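Local coordinates for hypothetical protein, similar to alpha-acetolactate decarboxylase (Staphylococcus aureus subsp. aureus, PDB 1XV2), which probably catalyses the zinc-dependent decarboxylation of alpha-acetolactate to acetoin, at residues 44-49 with 56-61; 119-124 with 191-196; 123-128 with 146-151; 152-157 with 177-182. All coordinates share one frame; numbering follows the deposited sequence.

Contact 1: 44-49 with 56-61; sequences GSDGEV and AYHANE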
# COMPACT_ATOMS: atom_id res chain seq x y z
N GLY A 44 -4.63 -21.78 3.70
CA GLY A 44 -4.28 -22.63 2.58
C GLY A 44 -4.95 -22.14 1.31
O GLY A 44 -4.94 -22.82 0.28
N SER A 45 -5.51 -20.94 1.39
CA SER A 45 -6.23 -20.31 0.28
C SER A 45 -7.41 -21.21 -0.06
O SER A 45 -7.73 -21.44 -1.22
CB SER A 45 -5.34 -20.14 -0.95
OG SER A 45 -5.99 -19.34 -1.92
N ASP A 46 -8.05 -21.72 0.99
CA ASP A 46 -9.19 -22.60 0.82
C ASP A 46 -10.47 -21.88 0.45
O ASP A 46 -11.05 -21.14 1.25
CB ASP A 46 -9.41 -23.42 2.10
CG ASP A 46 -10.71 -24.22 2.05
OD1 ASP A 46 -10.99 -24.85 1.01
OD2 ASP A 46 -11.43 -24.23 3.07
N GLY A 47 -10.91 -22.09 -0.79
CA GLY A 47 -12.15 -21.50 -1.24
C GLY A 47 -12.22 -20.01 -1.45
O GLY A 47 -11.21 -19.32 -1.62
N GLU A 48 -13.45 -19.51 -1.43
CA GLU A 48 -13.74 -18.11 -1.66
C GLU A 48 -14.59 -17.52 -0.56
O GLU A 48 -15.69 -18.02 -0.29
CB GLU A 48 -14.49 -17.97 -2.98
CG GLU A 48 -13.86 -18.72 -4.14
CD GLU A 48 -12.50 -18.16 -4.52
OE1 GLU A 48 -12.19 -17.04 -4.07
OE2 GLU A 48 -11.75 -18.84 -5.26
N VAL A 49 -14.11 -16.46 0.07
CA VAL A 49 -14.87 -15.81 1.13
C VAL A 49 -15.56 -14.58 0.56
O VAL A 49 -14.94 -13.79 -0.15
CB VAL A 49 -13.96 -15.37 2.30
CG1 VAL A 49 -14.79 -14.64 3.35
CG2 VAL A 49 -13.28 -16.58 2.91
N ALA A 56 -20.39 -13.59 6.77
CA ALA A 56 -19.25 -14.16 6.07
C ALA A 56 -19.61 -15.51 5.47
O ALA A 56 -19.94 -16.44 6.20
CB ALA A 56 -18.07 -14.30 7.02
N TYR A 57 -19.54 -15.61 4.15
CA TYR A 57 -19.87 -16.85 3.45
C TYR A 57 -18.64 -17.51 2.83
O TYR A 57 -17.66 -16.84 2.51
CB TYR A 57 -20.91 -16.57 2.36
CG TYR A 57 -22.19 -15.96 2.89
CD1 TYR A 57 -23.11 -16.74 3.59
CD2 TYR A 57 -22.47 -14.61 2.72
CE1 TYR A 57 -24.27 -16.18 4.12
CE2 TYR A 57 -23.62 -14.04 3.24
CZ TYR A 57 -24.52 -14.83 3.94
OH TYR A 57 -25.66 -14.28 4.47
N HIS A 58 -18.71 -18.82 2.65
CA HIS A 58 -17.61 -19.56 2.07
C HIS A 58 -18.05 -20.58 1.03
O HIS A 58 -18.90 -21.43 1.30
CB HIS A 58 -16.80 -20.26 3.16
CG HIS A 58 -15.57 -20.94 2.65
ND1 HIS A 58 -15.40 -22.31 2.70
CD2 HIS A 58 -14.44 -20.44 2.09
CE1 HIS A 58 -14.23 -22.62 2.18
NE2 HIS A 58 -13.62 -21.51 1.81
N ALA A 59 -17.46 -20.48 -0.16
CA ALA A 59 -17.75 -21.40 -1.25
C ALA A 59 -16.45 -22.14 -1.55
O ALA A 59 -15.45 -21.51 -1.88
CB ALA A 59 -18.22 -20.62 -2.48
N ASN A 60 -16.46 -23.46 -1.41
CA ASN A 60 -15.24 -24.21 -1.67
C ASN A 60 -15.25 -25.02 -2.95
O ASN A 60 -16.23 -25.03 -3.70
CB ASN A 60 -14.90 -25.14 -0.49
CG ASN A 60 -15.93 -26.25 -0.29
OD1 ASN A 60 -16.45 -26.80 -1.25
ND2 ASN A 60 -16.19 -26.59 0.97
N GLU A 61 -14.12 -25.68 -3.19
CA GLU A 61 -13.88 -26.51 -4.36
C GLU A 61 -14.83 -27.69 -4.50
O GLU A 61 -14.85 -28.35 -5.54
CB GLU A 61 -12.45 -27.04 -4.30
CG GLU A 61 -12.19 -27.87 -3.04
CD GLU A 61 -10.72 -28.09 -2.76
OE1 GLU A 61 -10.03 -28.66 -3.63
OE2 GLU A 61 -10.26 -27.70 -1.67
O HOH W 1 -11.79 -24.72 -1.83
O HOH W 2 -11.72 -27.19 0.48
O HOH W 3 -13.60 -26.18 2.85

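Contact 2: 119-124 with 191-196; sequences GTFKHM and LDFEVD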
# COMPACT_ATOMS: atom_id res chain seq x y z
N GLY A 119 -28.70 -8.05 -8.39
CA GLY A 119 -29.83 -8.22 -9.28
C GLY A 119 -29.78 -9.56 -9.98
O GLY A 119 -29.32 -10.55 -9.40
N THR A 120 -30.26 -9.61 -11.22
CA THR A 120 -30.25 -10.84 -11.99
C THR A 120 -29.11 -10.86 -13.00
O THR A 120 -28.79 -9.84 -13.61
CB THR A 120 -31.59 -11.03 -12.74
OG1 THR A 120 -31.84 -9.89 -13.56
CG2 THR A 120 -32.73 -11.21 -11.75
N PHE A 121 -28.49 -12.02 -13.17
CA PHE A 121 -27.38 -12.16 -14.11
C PHE A 121 -27.71 -13.21 -15.15
O PHE A 121 -28.04 -14.34 -14.81
CB PHE A 121 -26.12 -12.56 -13.36
CG PHE A 121 -25.63 -11.52 -12.40
CD1 PHE A 121 -24.75 -10.53 -12.82
CD2 PHE A 121 -26.08 -11.50 -11.08
CE1 PHE A 121 -24.33 -9.53 -11.94
CE2 PHE A 121 -25.67 -10.51 -10.20
CZ PHE A 121 -24.79 -9.52 -10.63
N LYS A 122 -27.62 -12.82 -16.42
CA LYS A 122 -27.89 -13.74 -17.51
C LYS A 122 -26.87 -14.86 -17.48
O LYS A 122 -27.18 -16.01 -17.75
CB LYS A 122 -27.82 -13.02 -18.86
CG LYS A 122 -28.69 -11.78 -18.94
CD LYS A 122 -28.72 -11.22 -20.35
CE LYS A 122 -29.41 -12.18 -21.31
NZ LYS A 122 -29.60 -11.59 -22.66
N HIS A 123 -25.63 -14.49 -17.16
CA HIS A 123 -24.54 -15.45 -17.10
C HIS A 123 -23.61 -15.15 -15.93
O HIS A 123 -23.32 -13.99 -15.64
CB HIS A 123 -23.76 -15.42 -18.42
CG HIS A 123 -22.57 -16.32 -18.46
ND1 HIS A 123 -22.66 -17.68 -18.25
CD2 HIS A 123 -21.26 -16.07 -18.69
CE1 HIS A 123 -21.46 -18.22 -18.36
NE2 HIS A 123 -20.59 -17.26 -18.63
N MSE A 124 -23.15 -16.19 -15.25
CA MSE A 124 -22.23 -16.03 -14.13
C MSE A 124 -21.20 -17.16 -14.22
O MSE A 124 -21.56 -18.32 -14.39
CB MSE A 124 -22.99 -16.10 -12.79
CG MSE A 124 -22.13 -15.93 -11.54
SE MSE A 124 -21.05 -14.32 -11.48
CE MSE A 124 -22.45 -13.00 -11.32
N LEU A 191 -15.02 -14.78 -12.71
CA LEU A 191 -14.11 -14.80 -13.86
C LEU A 191 -14.78 -14.10 -15.03
O LEU A 191 -14.12 -13.51 -15.88
CB LEU A 191 -13.78 -16.23 -14.26
CG LEU A 191 -12.99 -17.09 -13.28
CD1 LEU A 191 -12.78 -18.48 -13.87
CD2 LEU A 191 -11.65 -16.43 -12.98
N ASP A 192 -16.11 -14.17 -15.07
CA ASP A 192 -16.87 -13.55 -16.14
C ASP A 192 -18.35 -13.52 -15.75
O ASP A 192 -18.79 -14.32 -14.92
CB ASP A 192 -16.66 -14.34 -17.44
CG ASP A 192 -17.34 -13.70 -18.64
OD1 ASP A 192 -17.48 -12.46 -18.68
OD2 ASP A 192 -17.71 -14.44 -19.57
N PHE A 193 -19.10 -12.60 -16.35
CA PHE A 193 -20.52 -12.49 -16.08
C PHE A 193 -21.23 -11.58 -17.07
O PHE A 193 -20.60 -10.79 -17.78
CB PHE A 193 -20.75 -11.98 -14.65
CG PHE A 193 -20.38 -10.54 -14.45
CD1 PHE A 193 -21.34 -9.54 -14.52
CD2 PHE A 193 -19.06 -10.19 -14.21
CE1 PHE A 193 -20.99 -8.20 -14.35
CE2 PHE A 193 -18.70 -8.85 -14.04
CZ PHE A 193 -19.67 -7.86 -14.11
N GLU A 194 -22.55 -11.70 -17.10
CA GLU A 194 -23.38 -10.88 -17.97
C GLU A 194 -24.60 -10.47 -17.15
O GLU A 194 -25.35 -11.32 -16.68
CB GLU A 194 -23.81 -11.66 -19.21
CG GLU A 194 -24.81 -10.93 -20.09
CD GLU A 194 -25.04 -11.63 -21.42
OE1 GLU A 194 -25.39 -12.83 -21.40
OE2 GLU A 194 -24.89 -10.98 -22.48
N VAL A 195 -24.80 -9.16 -16.98
CA VAL A 195 -25.93 -8.67 -16.21
C VAL A 195 -27.23 -8.65 -17.01
O VAL A 195 -27.22 -8.36 -18.20
CB VAL A 195 -25.67 -7.25 -15.67
CG1 VAL A 195 -24.47 -7.25 -14.74
CG2 VAL A 195 -25.44 -6.29 -16.84
N ASP A 196 -28.33 -8.98 -16.34
CA ASP A 196 -29.63 -8.94 -16.99
C ASP A 196 -30.22 -7.62 -16.53
O ASP A 196 -30.43 -6.70 -17.32
CB ASP A 196 -30.53 -10.09 -16.50
CG ASP A 196 -31.88 -10.10 -17.21
OD1 ASP A 196 -32.47 -9.02 -17.40
OD2 ASP A 196 -32.35 -11.20 -17.57
O HOH W 4 -27.50 -9.49 -22.85
O HOH W 5 -17.45 -17.39 -19.27

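Contact 3: 123-128 with 146-151; sequences HMHVRM and QPEEKR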
# COMPACT_ATOMS: atom_id res chain seq x y z
N HIS A 123 -25.63 -14.49 -17.16
CA HIS A 123 -24.54 -15.45 -17.10
C HIS A 123 -23.61 -15.15 -15.93
O HIS A 123 -23.32 -13.99 -15.64
CB HIS A 123 -23.76 -15.42 -18.42
CG HIS A 123 -22.57 -16.32 -18.46
ND1 HIS A 123 -22.66 -17.68 -18.25
CD2 HIS A 123 -21.26 -16.07 -18.69
CE1 HIS A 123 -21.46 -18.22 -18.36
NE2 HIS A 123 -20.59 -17.26 -18.63
N MSE A 124 -23.15 -16.19 -15.25
CA MSE A 124 -22.23 -16.03 -14.13
C MSE A 124 -21.20 -17.16 -14.22
O MSE A 124 -21.56 -18.32 -14.39
CB MSE A 124 -22.99 -16.10 -12.79
CG MSE A 124 -22.13 -15.93 -11.54
SE MSE A 124 -21.05 -14.32 -11.48
CE MSE A 124 -22.45 -13.00 -11.32
N HIS A 125 -19.93 -16.79 -14.13
CA HIS A 125 -18.83 -17.75 -14.22
C HIS A 125 -17.85 -17.49 -13.09
O HIS A 125 -17.23 -16.43 -13.03
CB HIS A 125 -18.14 -17.59 -15.58
CG HIS A 125 -16.99 -18.52 -15.80
ND1 HIS A 125 -16.27 -18.55 -16.98
CD2 HIS A 125 -16.43 -19.45 -15.00
CE1 HIS A 125 -15.32 -19.45 -16.89
NE2 HIS A 125 -15.39 -20.02 -15.70
N VAL A 126 -17.70 -18.46 -12.19
CA VAL A 126 -16.78 -18.31 -11.06
C VAL A 126 -15.87 -19.51 -10.89
O VAL A 126 -16.06 -20.56 -11.51
CB VAL A 126 -17.55 -18.16 -9.71
CG1 VAL A 126 -18.54 -17.02 -9.78
CG2 VAL A 126 -18.26 -19.47 -9.37
N ARG A 127 -14.86 -19.34 -10.04
CA ARG A 127 -13.95 -20.42 -9.71
C ARG A 127 -13.94 -20.52 -8.20
O ARG A 127 -14.28 -19.55 -7.50
CB ARG A 127 -12.53 -20.15 -10.25
CG ARG A 127 -11.80 -18.95 -9.65
CD ARG A 127 -11.09 -19.26 -8.33
NE ARG A 127 -10.45 -18.07 -7.77
CZ ARG A 127 -9.33 -17.52 -8.24
NH1 ARG A 127 -8.72 -18.05 -9.29
NH2 ARG A 127 -8.85 -16.42 -7.68
N MSE A 128 -13.60 -21.69 -7.68
CA MSE A 128 -13.51 -21.89 -6.24
C MSE A 128 -12.09 -22.38 -6.01
O MSE A 128 -11.77 -23.55 -6.28
CB MSE A 128 -14.52 -22.94 -5.78
CG MSE A 128 -15.98 -22.59 -6.07
SE MSE A 128 -16.58 -23.18 -7.81
CE MSE A 128 -17.13 -24.98 -7.35
N GLN A 146 -8.00 -25.25 -10.46
CA GLN A 146 -9.24 -24.77 -9.85
C GLN A 146 -10.49 -25.23 -10.57
O GLN A 146 -10.51 -25.37 -11.79
CB GLN A 146 -9.26 -23.24 -9.84
CG GLN A 146 -9.29 -22.63 -11.24
CD GLN A 146 -9.24 -21.12 -11.23
OE1 GLN A 146 -8.61 -20.52 -10.36
NE2 GLN A 146 -9.88 -20.50 -12.21
N PRO A 147 -11.56 -25.49 -9.80
CA PRO A 147 -12.79 -25.92 -10.45
C PRO A 147 -13.53 -24.62 -10.81
O PRO A 147 -13.29 -23.57 -10.20
CB PRO A 147 -13.50 -26.71 -9.35
CG PRO A 147 -13.08 -25.99 -8.11
CD PRO A 147 -11.60 -25.75 -8.35
N GLU A 148 -14.38 -24.69 -11.82
CA GLU A 148 -15.14 -23.52 -12.26
C GLU A 148 -16.58 -23.94 -12.47
O GLU A 148 -16.85 -25.03 -12.98
CB GLU A 148 -14.54 -22.95 -13.55
CG GLU A 148 -13.20 -22.23 -13.36
CD GLU A 148 -12.51 -21.88 -14.67
OE1 GLU A 148 -13.22 -21.52 -15.65
OE2 GLU A 148 -11.26 -21.94 -14.73
N GLU A 149 -17.52 -23.09 -12.08
CA GLU A 149 -18.93 -23.38 -12.22
C GLU A 149 -19.64 -22.17 -12.82
O GLU A 149 -19.39 -21.03 -12.43
CB GLU A 149 -19.55 -23.73 -10.86
CG GLU A 149 -20.55 -24.89 -10.91
CD GLU A 149 -21.31 -25.07 -9.60
OE1 GLU A 149 -20.65 -25.12 -8.53
OE2 GLU A 149 -22.55 -25.17 -9.63
N LYS A 150 -20.53 -22.44 -13.77
CA LYS A 150 -21.28 -21.39 -14.44
C LYS A 150 -22.77 -21.55 -14.18
O LYS A 150 -23.26 -22.67 -14.00
CB LYS A 150 -21.03 -21.43 -15.95
CG LYS A 150 -19.56 -21.44 -16.34
CD LYS A 150 -19.40 -21.52 -17.85
CE LYS A 150 -17.94 -21.70 -18.25
NZ LYS A 150 -17.81 -21.91 -19.72
N ARG A 151 -23.49 -20.44 -14.17
CA ARG A 151 -24.93 -20.45 -13.97
C ARG A 151 -25.55 -19.46 -14.95
O ARG A 151 -24.85 -18.63 -15.53
CB ARG A 151 -25.28 -20.06 -12.53
CG ARG A 151 -24.83 -21.06 -11.48
CD ARG A 151 -25.51 -22.41 -11.65
NE ARG A 151 -25.13 -23.34 -10.59
CZ ARG A 151 -25.56 -23.28 -9.33
NH1 ARG A 151 -26.41 -22.33 -8.96
NH2 ARG A 151 -25.12 -24.16 -8.44

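Contact 4: 152-157 with 177-182; sequences QDIRGA and IHFADD. With ZN (zinc ion), chain E.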
# COMPACT_ATOMS: atom_id res chain seq x y z
N GLN A 152 -26.87 -19.55 -15.12
CA GLN A 152 -27.58 -18.66 -16.03
C GLN A 152 -28.85 -18.13 -15.37
O GLN A 152 -29.54 -18.86 -14.65
CB GLN A 152 -27.97 -19.41 -17.31
CG GLN A 152 -26.80 -20.08 -18.02
CD GLN A 152 -27.25 -20.98 -19.16
OE1 GLN A 152 -26.43 -21.60 -19.84
NE2 GLN A 152 -28.56 -21.06 -19.37
N ASP A 153 -29.16 -16.86 -15.61
CA ASP A 153 -30.36 -16.25 -15.04
C ASP A 153 -30.44 -16.51 -13.55
O ASP A 153 -31.41 -17.08 -13.05
CB ASP A 153 -31.60 -16.81 -15.74
CG ASP A 153 -31.52 -16.67 -17.25
OD1 ASP A 153 -31.42 -15.53 -17.74
OD2 ASP A 153 -31.54 -17.72 -17.95
N ILE A 154 -29.40 -16.09 -12.84
CA ILE A 154 -29.31 -16.29 -11.41
C ILE A 154 -29.37 -14.93 -10.70
O ILE A 154 -28.86 -13.93 -11.21
CB ILE A 154 -27.99 -17.01 -11.05
CG1 ILE A 154 -27.97 -17.40 -9.57
CG2 ILE A 154 -26.80 -16.11 -11.37
CD1 ILE A 154 -26.79 -18.28 -9.20
N ARG A 155 -29.99 -14.91 -9.53
CA ARG A 155 -30.11 -13.68 -8.77
C ARG A 155 -29.13 -13.73 -7.59
O ARG A 155 -29.09 -14.71 -6.84
CB ARG A 155 -31.55 -13.51 -8.28
CG ARG A 155 -31.84 -12.16 -7.63
CD ARG A 155 -33.32 -12.04 -7.31
NE ARG A 155 -33.59 -10.92 -6.42
CZ ARG A 155 -34.77 -10.68 -5.85
NH1 ARG A 155 -35.80 -11.50 -6.09
NH2 ARG A 155 -34.93 -9.64 -5.05
N GLY A 156 -28.34 -12.68 -7.45
CA GLY A 156 -27.37 -12.62 -6.37
C GLY A 156 -26.65 -11.29 -6.32
O GLY A 156 -27.13 -10.30 -6.87
N ALA A 157 -25.50 -11.27 -5.67
CA ALA A 157 -24.74 -10.04 -5.55
C ALA A 157 -23.25 -10.25 -5.77
O ALA A 157 -22.68 -11.25 -5.33
CB ALA A 157 -24.97 -9.42 -4.17
N ILE A 177 -13.53 -9.25 -7.81
CA ILE A 177 -14.89 -9.45 -7.33
C ILE A 177 -15.29 -10.89 -7.09
O ILE A 177 -14.86 -11.80 -7.80
CB ILE A 177 -15.90 -8.86 -8.33
CG1 ILE A 177 -15.57 -9.35 -9.74
CG2 ILE A 177 -15.86 -7.34 -8.28
CD1 ILE A 177 -16.60 -8.99 -10.79
N HIS A 178 -16.14 -11.08 -6.08
CA HIS A 178 -16.66 -12.40 -5.73
C HIS A 178 -18.18 -12.32 -5.85
O HIS A 178 -18.74 -11.23 -5.80
CB HIS A 178 -16.28 -12.79 -4.30
CG HIS A 178 -14.84 -13.18 -4.14
ND1 HIS A 178 -14.33 -13.65 -2.95
CD2 HIS A 178 -13.81 -13.19 -5.02
CE1 HIS A 178 -13.05 -13.92 -3.10
NE2 HIS A 178 -12.71 -13.65 -4.35
N PHE A 179 -18.82 -13.47 -5.98
CA PHE A 179 -20.27 -13.53 -6.12
C PHE A 179 -20.90 -14.49 -5.11
O PHE A 179 -20.29 -15.47 -4.69
CB PHE A 179 -20.64 -13.98 -7.53
CG PHE A 179 -22.11 -14.16 -7.76
CD1 PHE A 179 -22.93 -13.05 -8.00
CD2 PHE A 179 -22.69 -15.42 -7.75
CE1 PHE A 179 -24.30 -13.21 -8.21
CE2 PHE A 179 -24.06 -15.59 -7.97
CZ PHE A 179 -24.87 -14.48 -8.20
N ALA A 180 -22.14 -14.18 -4.73
CA ALA A 180 -22.92 -15.01 -3.81
C ALA A 180 -24.37 -14.87 -4.25
O ALA A 180 -24.91 -13.76 -4.29
CB ALA A 180 -22.75 -14.55 -2.36
N ASP A 181 -25.00 -15.99 -4.58
CA ASP A 181 -26.39 -15.97 -5.02
C ASP A 181 -27.33 -15.84 -3.83
O ASP A 181 -26.99 -16.22 -2.70
CB ASP A 181 -26.71 -17.22 -5.85
CG ASP A 181 -26.94 -18.47 -5.00
OD1 ASP A 181 -26.31 -18.60 -3.92
OD2 ASP A 181 -27.75 -19.32 -5.42
N ASP A 182 -28.51 -15.28 -4.08
CA ASP A 182 -29.53 -15.08 -3.05
C ASP A 182 -29.81 -16.35 -2.26
O ASP A 182 -30.03 -16.29 -1.05
CB ASP A 182 -30.82 -14.56 -3.69
CG ASP A 182 -30.77 -13.07 -3.97
OD1 ASP A 182 -29.67 -12.55 -4.27
OD2 ASP A 182 -31.83 -12.41 -3.90
ZN ZN E . -10.65 -13.77 -5.26
O HOH W 6 -30.44 -17.19 -5.92
O HOH W 7 -9.96 -16.07 -4.92
O HOH W 8 -8.20 -14.27 -5.42
O HOH W 9 -9.26 -14.35 -3.29

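Contact 1: 44-49 with 56-61
His58 reaches across the open end of the beta hairpin formed by strands 48-52 and 55-59 and donates from NE2 to Asp46 O, 2.7 Å away. The carbonyl oxygen lies close to the imidazole plane, but the ring nitrogen stands well above the carbonyl plane, so the bond is side-on at the acceptor. CG of His58 sits opposite the backbone N (chi1 -175°), which carries the ring along the edge of the hairpin past Gly47, whose CA is 3.4 Å from His58 NE2. The Asp46 and His58 side chains cross at about a right angle, with the carboxylate and ring planes 63° apart and Asp46 OD2 3.4 Å from His58 CE1. Behind the ring, Glu48 and Ala59 form the antiparallel hydrogen-bonded pair, and Val49 lies beside His58 on one face of the sheet. Glu48 turns to the other face, where its OE2 meets Arg127 NE and Met129 N, and its side chain comes about 4 Å from the zinc ion. Asp46 and Glu61, both acidic, are joined through water: one water donates to Asp46 OD1 and accepts from Glu61 N at 2.9 Å, and another bridges Asp46 OD2 to Asn60 ND2, which also bonds Glu64 OE1.

Contact 2: 119-124 with 191-196
Backbone bonds join Thr120, Lys122 and His123 to residues 194-196 of the neighbouring strand. Asp196 N donates to Thr120 O, and Glu194 N to His123 O at 2.8 Å. Glu194 O receives two amides: His123 N comes in almost straight, in the carbonyl plane and on a lone pair, whereas the bond from Lys122 N is weak and strongly bent (121°). The apolar contacts lie on the buried side. The Phe121 ring meets Val195 CG1 through CE1 at 3.6 Å and the Phe193 ring through CD1. Met124, a selenomethionine, folds back at chi2 and chi3, which brings CE to Phe193 CB at 3.9 Å and over one face of the Phe121 ring. Lys122 and His123 facing the single residue Glu194 make a classic beta bulge in the antiparallel pairing of strands 120-127 and 187-195; it shifts the register by one. Phe121 and Phe193 both touch Ile158 of strand 154-163. Polar contacts occupy the other side. Aliphatic CB and CD of Lys122 run along the Glu194 carboxylate, CB lying 3.5 Å from OE1, while NZ passes on to Gln92 OE1 and a water that also donates weakly to Glu194 OE2. Asp196 CB presses on Thr120 OG1 at 3.2 Å, and that hydroxyl is hydrogen-bonded to Asp197 O. A second water lies between His123 NE2 and Asp192 OD2, 3.0 Å from the carboxylate oxygen.

Contact 3: 123-128 with 146-151
His125 and Lys150 form a non-hydrogen-bonded pair, their side chains side by side and pointing the same way. From CB the lysine chain runs extended: CB packs on Met124 O, CG lies 3.9 Å from His125 CG, CD meets the edge of the His123 ring, and CE rests over the face of the His125 ring, 3.8 Å from its centroid, in a CH-pi contact. NZ continues past the ring. The other partner of His125 comes in at its edge: NE2 donates to Glu148 OE1 at 2.6 Å, the oxygen lying in the ring plane and being met on its anti side. The imidazole is thus held at face and edge. The pairing belongs to the antiparallel ribbon of strands 120-127 and 148-151, in which Met124 with Arg151 and Val126 with Glu149 are hydrogen-bonded pairs and Val126 N to Glu149 O is nearly straight. Arg127 and Gln146 close the far end: NH1 donates to Gln146 OE1 at 2.7 Å, the guanidinium and amide planes almost perpendicular. CG of Arg127 lies between its backbone N and carbonyl carbon (chi1 64°) and the chain bends at chi2, bringing NE to Glu48 and NH1 to Ala236 O. Gln146 NE2 in turn donates to Glu148 OE2, 3.2 Å away. On the opposite face, Arg151 NH2 forms a salt bridge with Glu149 OE2.

Contact 4: 152-157 with 177-182
Phe179 and Ile154 approach from opposite directions, and the isoleucine methyl CD1 meets the edge of the phenyl ring at CE2, 4.0 Å away. CG of Phe179 is turned opposite the backbone N (chi1 177°), which lays the ring alongside the neighbouring strand, with CZ 3.6 Å from Gly156 CA and CD1 close to Ala157 O. Without a side chain, Gly156 lets the strands come to 3.7 Å between its CA and Asp181 CA. Ile154 CD1 also touches Asp181 CB, the two side chains crossing at about a right angle. Further out, the Asp182 carboxylate sits over one face of the Arg155 guanidinium, its plane turned 45° against it. Asp182 OD2 is 3.4 Å from Arg155 NE in a salt bridge of charges alone, and both groups are also hydrogen-bonded to Tyr118 OH. The backbones of this antiparallel hairpin, strands 154-163 and 174-181, are tied by Ala157 N to Ala180 O (2.9 Å), the return bond, and Asp182 N to Arg155 O. One residue before Phe179, His178 binds the zinc ion through NE2 at 2.2 Å, with His176, His189 and three waters completing the site. Its ND1 donates to Val49 O; this second-shell bond fixes the ring's rotation, leaves NE2 to the metal, and would probably strengthen it as a ligand.

Contact 1 comes first along the chain, in the hairpin of the seven-stranded mixed sheet; the other three lie in the curled antiparallel sheet. Contacts 2 and 3 share His123 and Met124 and use strand 120-127, which has strand 187-195 as one neighbour and strands 148-151 and 154-163 as others; contact 4 is nested within the loop that contact 2 closes. Centres of contacts 2 and 4 are about 8 Å apart, and the Met124 methyl group touches Phe179 between them. Contact 1, about 13 Å from contact 3 and about 15 Å from contact 4 between centres, joins them through Glu48 to Arg127 and Val49 to His178, so both sheets contribute residues around the zinc ion.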